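Local coordinates for protein glucosamine kinase (Streptacidiphilus jiangxiensis, PDB 6HWJ) that catalyses the magnesium- and ATP-dependent phosphorylation of D-glucosamine to D-glucosamine 6-phosphate and, less efficiently, acts on glucose, at residues W5-P19 and W58-R72. Sequence-based numbering, arbitrary orientation.
Sequences WSELVAAADPALVLP and WTVPLVRDGAGGVRR
A β-hairpin of strands 58-65 and 69-72, part of an antiparallel sheet, packs one face against helix 5-11 and the 3-10 turn 14-17; Trp5 and Arg64 meet near its turn. Arg64 crosses the indole in a cation-pi contact, CZ 4.1 Å from the centroid of the five-membered ring of Trp5, with the guanidinium nearly perpendicular (88°) to the ring. Leu8 CD1 presses on a guanidinium face, 3.3 Å from Arg64 CZ, while the Pro3 carbonyl takes a hydrogen bond from Arg64 NH1. Long and flat-ended, Arg64 suits this partly exposed edge, joining apolar and polar neighbours.

Further along, aliphatic side chains pack: Leu16 crosses Leu62 at about a right angle, CD2 to CD2 3.8 Å, and Val70 CG1 lies 3.9 Å from Ala12 CB. With CG1 of Val17 anti to the carbonyl carbon (chi1 -55°), CG2 falls between the backbone N and that carbon, over the five-membered ring of Trp58, 3.7 Å from its centroid. Arg72, extended, is sandwiched between Pro19 and Pro61; its NE donates to a water that bridges to the carbonyls of Val17 and Thr59, and its NH1 pairs with Glu122.

Strands 34-42 and 45-51 continue the packing, touching Trp5 through Leu38 and Ala46 and Val9 through Val50.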
loop_
_atom_site.group_PDB
_atom_site.type_symbol
_atom_site.label_atom_id
_atom_site.label_comp_id
_atom_site.label_asym_id
_atom_site.label_seq_id
_atom_site.Cartn_x
_atom_site.Cartn_y
_atom_site.Cartn_z
ATOM N N TRP A 5 34.398 3.872 5.203
ATOM C CA TRP A 5 33.070 3.648 5.756
ATOM C C TRP A 5 32.940 2.248 6.339
ATOM O O TRP A 5 32.279 2.061 7.364
ATOM C CB TRP A 5 32.018 3.869 4.676
ATOM C CG TRP A 5 31.785 5.296 4.292
ATOM C CD1 TRP A 5 32.281 5.939 3.195
ATOM C CD2 TRP A 5 30.976 6.254 4.983
ATOM N NE1 TRP A 5 31.822 7.215 3.158
ATOM C CE2 TRP A 5 31.018 7.443 4.240
ATOM C CE3 TRP A 5 30.221 6.220 6.156
ATOM C CZ2 TRP A 5 30.345 8.596 4.631
ATOM C CZ3 TRP A 5 29.548 7.357 6.539
ATOM C CH2 TRP A 5 29.616 8.531 5.783
ATOM N N SER A 6 33.565 1.249 5.699
ATOM C CA SER A 6 33.470 -0.123 6.183
ATOM C C SER A 6 34.027 -0.255 7.594
ATOM O O SER A 6 33.424 -0.910 8.448
ATOM C CB SER A 6 34.217 -1.081 5.240
ATOM O OG SER A 6 33.705 -0.983 3.918
ATOM N N GLU A 7 35.197 0.335 7.843
ATOM C CA GLU A 7 35.811 0.253 9.163
ATOM C C GLU A 7 35.007 1.020 10.201
ATOM O O GLU A 7 34.919 0.602 11.359
ATOM C CB GLU A 7 37.239 0.800 9.122
ATOM C CG GLU A 7 38.198 0.053 8.222
ATOM C CD GLU A 7 39.526 0.791 8.081
ATOM O OE1 GLU A 7 40.544 0.312 8.629
ATOM O OE2 GLU A 7 39.545 1.864 7.437
ATOM N N LEU A 8 34.437 2.163 9.822
ATOM C CA LEU A 8 33.605 2.903 10.762
ATOM C C LEU A 8 32.373 2.091 11.149
ATOM O O LEU A 8 31.985 2.060 12.320
ATOM C CB LEU A 8 33.189 4.251 10.163
ATOM C CG LEU A 8 34.260 5.345 10.097
ATOM C CD1 LEU A 8 33.713 6.541 9.313
ATOM C CD2 LEU A 8 34.731 5.793 11.484
ATOM N N VAL A 9 31.732 1.435 10.177
ATOM C CA VAL A 9 30.518 0.686 10.489
ATOM C C VAL A 9 30.863 -0.560 11.295
ATOM O O VAL A 9 30.170 -0.908 12.258
ATOM C CB VAL A 9 29.756 0.344 9.197
ATOM C CG1 VAL A 9 28.575 -0.558 9.486
ATOM C CG2 VAL A 9 29.265 1.627 8.515
ATOM N N ALA A 10 31.951 -1.248 10.927
ATOM C CA ALA A 10 32.359 -2.424 11.687
ATOM C C ALA A 10 32.687 -2.068 13.130
ATOM O O ALA A 10 32.472 -2.883 14.029
ATOM C CB ALA A 10 33.575 -3.085 11.025
ATOM N N ALA A 11 33.191 -0.854 13.376
ATOM C CA ALA A 11 33.577 -0.460 14.723
ATOM C C ALA A 11 32.447 0.220 15.473
ATOM O O ALA A 11 32.617 0.550 16.651
ATOM C CB ALA A 11 34.792 0.478 14.682
ATOM N N ALA A 12 31.308 0.459 14.813
ATOM C CA ALA A 12 30.241 1.215 15.445
ATOM C C ALA A 12 29.379 0.310 16.319
ATOM O O ALA A 12 29.290 -0.908 16.120
ATOM C CB ALA A 12 29.381 1.906 14.396
ATOM N N ASP A 13 28.731 0.926 17.293
ATOM C CA ASP A 13 27.774 0.210 18.122
ATOM C C ASP A 13 26.681 -0.376 17.236
ATOM O O ASP A 13 26.192 0.304 16.318
ATOM C CB ASP A 13 27.184 1.153 19.176
ATOM C CG ASP A 13 26.301 0.447 20.166
ATOM O OD1 ASP A 13 25.259 -0.083 19.774
ATOM O OD2 ASP A 13 26.643 0.434 21.361
ATOM N N PRO A 14 26.292 -1.637 17.453
ATOM C CA PRO A 14 25.278 -2.249 16.574
ATOM C C PRO A 14 23.955 -1.504 16.548
ATOM O O PRO A 14 23.184 -1.675 15.583
ATOM C CB PRO A 14 25.107 -3.658 17.157
ATOM C CG PRO A 14 26.395 -3.944 17.838
ATOM C CD PRO A 14 26.881 -2.622 18.385
ATOM N N ALA A 15 23.660 -0.683 17.562
ATOM C CA ALA A 15 22.437 0.123 17.541
ATOM C C ALA A 15 22.421 1.141 16.409
ATOM O O ALA A 15 21.387 1.783 16.184
ATOM C CB ALA A 15 22.278 0.857 18.887
ATOM N N LEU A 16 23.544 1.303 15.696
ATOM C CA LEU A 16 23.593 2.186 14.543
ATOM C C LEU A 16 22.423 1.950 13.595
ATOM O O LEU A 16 21.880 2.901 13.027
ATOM C CB LEU A 16 24.916 1.971 13.811
ATOM C CG LEU A 16 25.206 2.813 12.566
ATOM C CD1 LEU A 16 25.458 4.265 12.949
ATOM C CD2 LEU A 16 26.398 2.233 11.831
ATOM N N VAL A 17 22.015 0.687 13.406
ATOM C CA VAL A 17 21.013 0.395 12.383
ATOM C C VAL A 17 19.592 0.752 12.805
ATOM O O VAL A 17 18.671 0.652 11.978
ATOM C CB VAL A 17 21.027 -1.098 11.970
ATOM C CG1 VAL A 17 22.424 -1.545 11.524
ATOM C CG2 VAL A 17 20.537 -1.965 13.110
ATOM N N LEU A 18 19.373 1.202 14.073
ATOM C CA LEU A 18 18.003 1.393 14.572
ATOM C C LEU A 18 17.563 2.851 14.474
ATOM O O LEU A 18 18.264 3.748 14.989
ATOM C CB LEU A 18 17.913 0.934 16.028
ATOM C CG LEU A 18 18.117 -0.560 16.268
ATOM C CD1 LEU A 18 18.109 -0.872 17.763
ATOM C CD2 LEU A 18 17.060 -1.381 15.562
ATOM N N PRO A 19 16.403 3.138 13.869
ATOM C CA PRO A 19 15.930 4.532 13.845
ATOM C C PRO A 19 15.731 5.130 15.228
ATOM O O PRO A 19 16.103 6.293 15.459
ATOM C CB PRO A 19 14.598 4.438 13.081
ATOM C CG PRO A 19 14.689 3.189 12.306
ATOM C CD PRO A 19 15.492 2.242 13.139
ATOM N N TRP A 58 19.860 -3.998 6.729
ATOM C CA TRP A 58 19.270 -2.728 7.103
ATOM C C TRP A 58 19.690 -1.624 6.139
ATOM O O TRP A 58 20.838 -1.581 5.702
ATOM C CB TRP A 58 19.716 -2.306 8.525
ATOM C CG TRP A 58 19.549 -3.365 9.574
ATOM C CD1 TRP A 58 20.377 -4.439 9.809
ATOM C CD2 TRP A 58 18.506 -3.443 10.542
ATOM N NE1 TRP A 58 19.906 -5.168 10.870
ATOM C CE2 TRP A 58 18.753 -4.584 11.332
ATOM C CE3 TRP A 58 17.371 -2.666 10.810
ATOM C CZ2 TRP A 58 17.904 -4.973 12.374
ATOM C CZ3 TRP A 58 16.540 -3.049 11.859
ATOM C CH2 TRP A 58 16.808 -4.186 12.619
ATOM N N THR A 59 18.768 -0.721 5.842
ATOM C CA THR A 59 19.095 0.547 5.193
ATOM C C THR A 59 19.412 1.541 6.293
ATOM O O THR A 59 18.585 1.758 7.181
ATOM C CB THR A 59 17.947 1.078 4.341
ATOM O OG1 THR A 59 17.598 0.107 3.356
ATOM C CG2 THR A 59 18.331 2.403 3.647
ATOM N N VAL A 60 20.589 2.155 6.224
ATOM C CA VAL A 60 20.985 3.083 7.275
ATOM C C VAL A 60 21.449 4.392 6.659
ATOM O O VAL A 60 22.477 4.402 5.963
ATOM C CB VAL A 60 22.098 2.488 8.157
ATOM C CG1 VAL A 60 22.310 3.403 9.356
ATOM C CG2 VAL A 60 21.742 1.068 8.608
ATOM N N PRO A 61 20.744 5.509 6.885
ATOM C CA PRO A 61 21.319 6.806 6.532
ATOM C C PRO A 61 22.420 7.139 7.515
ATOM O O PRO A 61 22.214 7.098 8.730
ATOM C CB PRO A 61 20.128 7.775 6.642
ATOM C CG PRO A 61 19.276 7.166 7.716
ATOM C CD PRO A 61 19.448 5.653 7.582
ATOM N N LEU A 62 23.597 7.453 6.991
ATOM C CA LEU A 62 24.781 7.601 7.809
ATOM C C LEU A 62 25.353 9.007 7.703
ATOM O O LEU A 62 25.302 9.656 6.648
ATOM C CB LEU A 62 25.864 6.590 7.402
ATOM C CG LEU A 62 25.506 5.133 7.672
ATOM C CD1 LEU A 62 26.392 4.245 6.803
ATOM C CD2 LEU A 62 25.670 4.779 9.144
ATOM N N VAL A 63 25.934 9.451 8.806
ATOM C CA VAL A 63 26.645 10.729 8.848
ATOM C C VAL A 63 27.894 10.552 9.694
ATOM O O VAL A 63 27.849 9.988 10.797
ATOM C CB VAL A 63 25.750 11.856 9.397
ATOM C CG1 VAL A 63 25.443 11.616 10.861
ATOM C CG2 VAL A 63 26.420 13.217 9.186
ATOM N N ARG A 64 29.019 11.016 9.180
ATOM C CA ARG A 64 30.226 11.040 9.990
ATOM C C ARG A 64 30.115 12.175 11.001
ATOM O O ARG A 64 29.739 13.293 10.661
ATOM C CB ARG A 64 31.456 11.183 9.102
ATOM C CG ARG A 64 31.772 9.896 8.313
ATOM C CD ARG A 64 32.946 10.064 7.357
ATOM N NE ARG A 64 33.183 8.878 6.534
ATOM C CZ ARG A 64 34.328 8.208 6.490
ATOM N NH1 ARG A 64 35.375 8.592 7.227
ATOM N NH2 ARG A 64 34.432 7.146 5.711
ATOM N N ASP A 65 30.377 11.869 12.271
ATOM C CA ASP A 65 30.321 12.852 13.344
ATOM C C ASP A 65 31.586 12.691 14.156
ATOM O O ASP A 65 31.905 11.575 14.575
ATOM C CB ASP A 65 29.077 12.666 14.219
ATOM C CG ASP A 65 28.845 13.845 15.173
ATOM O OD1 ASP A 65 29.822 14.352 15.759
ATOM O OD2 ASP A 65 27.677 14.255 15.349
ATOM N N GLY A 66 32.311 13.795 14.353
ATOM C CA GLY A 66 33.553 13.751 15.095
ATOM C C GLY A 66 33.392 13.325 16.530
ATOM O O GLY A 66 34.372 12.929 17.169
ATOM N N ALA A 67 32.172 13.393 17.062
ATOM C CA ALA A 67 31.948 12.906 18.421
ATOM C C ALA A 67 32.144 11.391 18.495
ATOM O O ALA A 67 32.975 10.897 19.273
ATOM C CB ALA A 67 30.553 13.305 18.899
ATOM N N GLY A 68 31.411 10.642 17.680
ATOM C CA GLY A 68 31.445 9.191 17.780
ATOM C C GLY A 68 32.018 8.450 16.585
ATOM O O GLY A 68 32.101 7.219 16.597
ATOM N N GLY A 69 32.431 9.177 15.558
ATOM C CA GLY A 69 32.949 8.555 14.357
ATOM C C GLY A 69 31.899 8.507 13.262
ATOM O O GLY A 69 31.981 9.225 12.254
ATOM N N VAL A 70 30.892 7.661 13.448
ATOM C CA VAL A 70 29.747 7.608 12.554
ATOM C C VAL A 70 28.509 7.415 13.413
ATOM O O VAL A 70 28.559 6.810 14.481
ATOM C CB VAL A 70 29.879 6.498 11.499
ATOM C CG1 VAL A 70 29.773 5.118 12.169
ATOM C CG2 VAL A 70 28.823 6.649 10.428
ATOM N N ARG A 71 27.391 7.940 12.953
ATOM C CA ARG A 71 26.120 7.665 13.599
ATOM C C ARG A 71 25.019 7.684 12.553
ATOM O O ARG A 71 25.221 8.092 11.411
ATOM C CB ARG A 71 25.851 8.666 14.724
ATOM C CG ARG A 71 25.700 10.089 14.251
ATOM C CD ARG A 71 25.530 11.072 15.441
ATOM N NE ARG A 71 25.579 12.450 14.974
ATOM C CZ ARG A 71 24.592 13.051 14.312
ATOM N NH1 ARG A 71 23.467 12.389 14.048
ATOM N NH2 ARG A 71 24.720 14.307 13.917
ATOM N N ARG A 72 23.853 7.207 12.951
ATOM C CA ARG A 72 22.696 7.209 12.075
ATOM C C ARG A 72 22.147 8.624 11.958
ATOM O O ARG A 72 21.943 9.312 12.965
ATOM C CB ARG A 72 21.616 6.260 12.606
ATOM C CG ARG A 72 20.475 6.080 11.631
ATOM C CD ARG A 72 19.330 5.232 12.210
ATOM N NE ARG A 72 18.356 4.902 11.170
ATOM C CZ ARG A 72 17.388 5.719 10.776
ATOM N NH1 ARG A 72 17.243 6.916 11.347
ATOM N NH2 ARG A 72 16.548 5.344 9.810
HETATM O O HOH W 1 18.372 2.425 9.801
#